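Local atomic coordinates of DNA mismatch repair protein MutL (Aquifex aeolicus, PDB entry 6LZI), a protein that probably binds and hydrolyses ATP through its GHKL-type N-terminal domain during DNA mismatch repair, with ADP and a magnesium ion bound in this structure. Residues L189-S194 with E201-T206. Numbering follows the deposited sequence.
Sequences LKLKKS and EEVFQT
Leu191, the last residue of strand 186-191, spreads its two methyls over two consecutive residues of helix 196-204. Leu191 CD1 meets Val203 CG2 at 3.8 Å, and Leu191 CD2 lies 3.7 Å from Glu202 CB. Chi1 of -66° sets CG of Leu191 beside the backbone N, and chi2 of 167° then turns the two methyls to the helix. Direction separates the two meetings: Leu191 crosses Val203 at about a right angle, whereas the Leu191 and Glu202 side chains run past each other in opposite directions. Val203 offers CG2; its other methyl, CG1, lies over the Phe204 ring, 3.6 Å above the plane and over its centre. Glu202 lends its aliphatic base to the packing, then bends at chi2, carrying the carboxylate to a water. That water donates to Glu202 OE1 at 2.8 Å and to the strand carbonyl Lys190 O at 3.2 Å, a polar bridge beside the apolar pair. Both close pairs are between side-chain atoms, and the nearest CA atoms, those of Leu191 and Glu202, are 7.2 Å apart, so the direct contact is one of side chains. Helix 156-173 adds to the buried side, Ala171 touching Leu191 and Leu172 touching Val203. The arrangement joins an edge strand of the eight-stranded Bergerat-type ATPase sheet to the helix leading into the five-stranded S5-like domain, an interdomain junction characteristic of the MutL N-terminal region.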
loop_
_atom_site.group_PDB
_atom_site.type_symbol
_atom_site.label_atom_id
_atom_site.label_comp_id
_atom_site.label_asym_id
_atom_site.label_seq_id
_atom_site.Cartn_x
_atom_site.Cartn_y
_atom_site.Cartn_z
ATOM N N LEU A 189 3.809 -5.838 -10.635
ATOM C CA LEU A 189 2.962 -4.642 -10.718
ATOM C C LEU A 189 3.903 -3.477 -10.967
ATOM O O LEU A 189 4.957 -3.401 -10.328
ATOM C CB LEU A 189 2.112 -4.464 -9.446
ATOM C CG LEU A 189 1.177 -3.301 -9.067
ATOM C CD1 LEU A 189 1.949 -2.057 -8.683
ATOM C CD2 LEU A 189 0.171 -2.990 -10.157
ATOM N N LYS A 190 3.581 -2.624 -11.940
ATOM C CA LYS A 190 4.400 -1.440 -12.194
ATOM C C LYS A 190 3.421 -0.358 -12.569
ATOM O O LYS A 190 2.752 -0.489 -13.600
ATOM C CB LYS A 190 5.398 -1.590 -13.348
ATOM C CG LYS A 190 6.293 -2.720 -13.276
ATOM C CD LYS A 190 5.617 -4.073 -13.577
ATOM C CE LYS A 190 4.891 -4.148 -14.906
ATOM N NZ LYS A 190 3.774 -5.134 -14.755
ATOM N N LEU A 191 3.314 0.660 -11.733
ATOM C CA LEU A 191 2.431 1.793 -11.990
ATOM C C LEU A 191 3.234 3.080 -11.953
ATOM O O LEU A 191 3.818 3.396 -10.927
ATOM C CB LEU A 191 1.331 1.838 -10.929
ATOM C CG LEU A 191 0.485 0.579 -11.137
ATOM C CD1 LEU A 191 -0.398 0.402 -9.942
ATOM C CD2 LEU A 191 -0.346 0.729 -12.412
ATOM N N LYS A 192 3.264 3.828 -13.073
ATOM C CA LYS A 192 3.948 5.107 -13.081
ATOM C C LYS A 192 2.980 6.221 -12.739
ATOM O O LYS A 192 1.753 6.057 -12.789
ATOM C CB LYS A 192 4.577 5.349 -14.442
ATOM C CG LYS A 192 5.433 4.085 -14.708
ATOM C CD LYS A 192 6.752 4.182 -14.070
ATOM C CE LYS A 192 7.788 3.451 -14.948
ATOM N NZ LYS A 192 9.025 3.162 -14.178
ATOM N N LYS A 193 3.575 7.333 -12.346
ATOM C CA LYS A 193 2.834 8.562 -12.026
ATOM C C LYS A 193 1.873 8.948 -13.153
ATOM O O LYS A 193 2.227 8.900 -14.348
ATOM C CB LYS A 193 3.890 9.653 -11.790
ATOM C CG LYS A 193 3.315 11.063 -11.505
ATOM C CD LYS A 193 4.460 12.126 -11.517
ATOM C CE LYS A 193 3.964 13.584 -11.256
ATOM N NZ LYS A 193 2.458 13.731 -11.336
ATOM N N SER A 194 0.628 9.351 -12.793
ATOM C CA SER A 194 -0.336 9.731 -13.827
ATOM C C SER A 194 -1.537 10.417 -13.191
ATOM O O SER A 194 -1.559 10.686 -11.985
ATOM C CB SER A 194 -0.777 8.517 -14.644
ATOM O OG SER A 194 -1.588 7.705 -13.816
ATOM N N GLU A 201 -7.317 3.193 -14.651
ATOM C CA GLU A 201 -7.408 2.368 -15.836
ATOM C C GLU A 201 -6.219 1.414 -15.929
ATOM O O GLU A 201 -6.383 0.258 -16.345
ATOM C CB GLU A 201 -7.575 3.278 -17.029
ATOM C CG GLU A 201 -8.955 3.891 -16.967
ATOM C CD GLU A 201 -9.271 4.848 -18.069
ATOM O OE1 GLU A 201 -10.448 5.193 -18.183
ATOM O OE2 GLU A 201 -8.366 5.220 -18.846
ATOM N N GLU A 202 -5.030 1.894 -15.549
ATOM C CA GLU A 202 -3.856 1.016 -15.509
ATOM C C GLU A 202 -4.080 -0.119 -14.517
ATOM O O GLU A 202 -3.770 -1.281 -14.818
ATOM C CB GLU A 202 -2.595 1.811 -15.153
ATOM C CG GLU A 202 -2.146 2.813 -16.201
ATOM C CD GLU A 202 -1.890 2.186 -17.573
ATOM O OE1 GLU A 202 -1.219 1.125 -17.683
ATOM O OE2 GLU A 202 -2.405 2.758 -18.538
ATOM N N VAL A 203 -4.624 0.208 -13.325
ATOM C CA VAL A 203 -4.819 -0.792 -12.259
ATOM C C VAL A 203 -5.789 -1.870 -12.712
ATOM O O VAL A 203 -5.545 -3.066 -12.523
ATOM C CB VAL A 203 -5.318 -0.125 -10.963
ATOM C CG1 VAL A 203 -5.931 -1.224 -9.900
ATOM C CG2 VAL A 203 -4.211 0.673 -10.288
ATOM N N PHE A 204 -6.925 -1.471 -13.266
ATOM C CA PHE A 204 -7.958 -2.449 -13.598
ATOM C C PHE A 204 -7.926 -2.933 -15.043
ATOM O O PHE A 204 -8.759 -3.775 -15.411
ATOM C CB PHE A 204 -9.332 -1.890 -13.231
ATOM C CG PHE A 204 -9.505 -1.770 -11.743
ATOM C CD1 PHE A 204 -9.651 -2.906 -10.937
ATOM C CD2 PHE A 204 -9.370 -0.540 -11.156
ATOM C CE1 PHE A 204 -9.731 -2.775 -9.545
ATOM C CE2 PHE A 204 -9.434 -0.353 -9.807
ATOM C CZ PHE A 204 -9.622 -1.496 -8.949
ATOM N N GLN A 205 -6.991 -2.427 -15.856
ATOM C CA GLN A 205 -6.799 -2.818 -17.246
ATOM C C GLN A 205 -8.094 -2.715 -18.065
ATOM O O GLN A 205 -8.485 -3.626 -18.792
ATOM C CB GLN A 205 -6.200 -4.232 -17.316
ATOM C CG GLN A 205 -4.931 -4.335 -16.496
ATOM C CD GLN A 205 -3.958 -5.335 -17.041
ATOM O OE1 GLN A 205 -4.339 -6.297 -17.704
ATOM N NE2 GLN A 205 -2.677 -5.103 -16.789
ATOM N N THR A 206 -8.769 -1.574 -17.940
ATOM C CA THR A 206 -9.977 -1.368 -18.695
ATOM C C THR A 206 -10.183 0.130 -18.811
ATOM O O THR A 206 -9.635 0.904 -18.026
ATOM C CB THR A 206 -11.168 -2.044 -18.018
ATOM O OG1 THR A 206 -12.319 -1.906 -18.848
ATOM C CG2 THR A 206 -11.383 -1.410 -16.637
HETATM O O HOH W 1 0.817 0.633 -15.849
#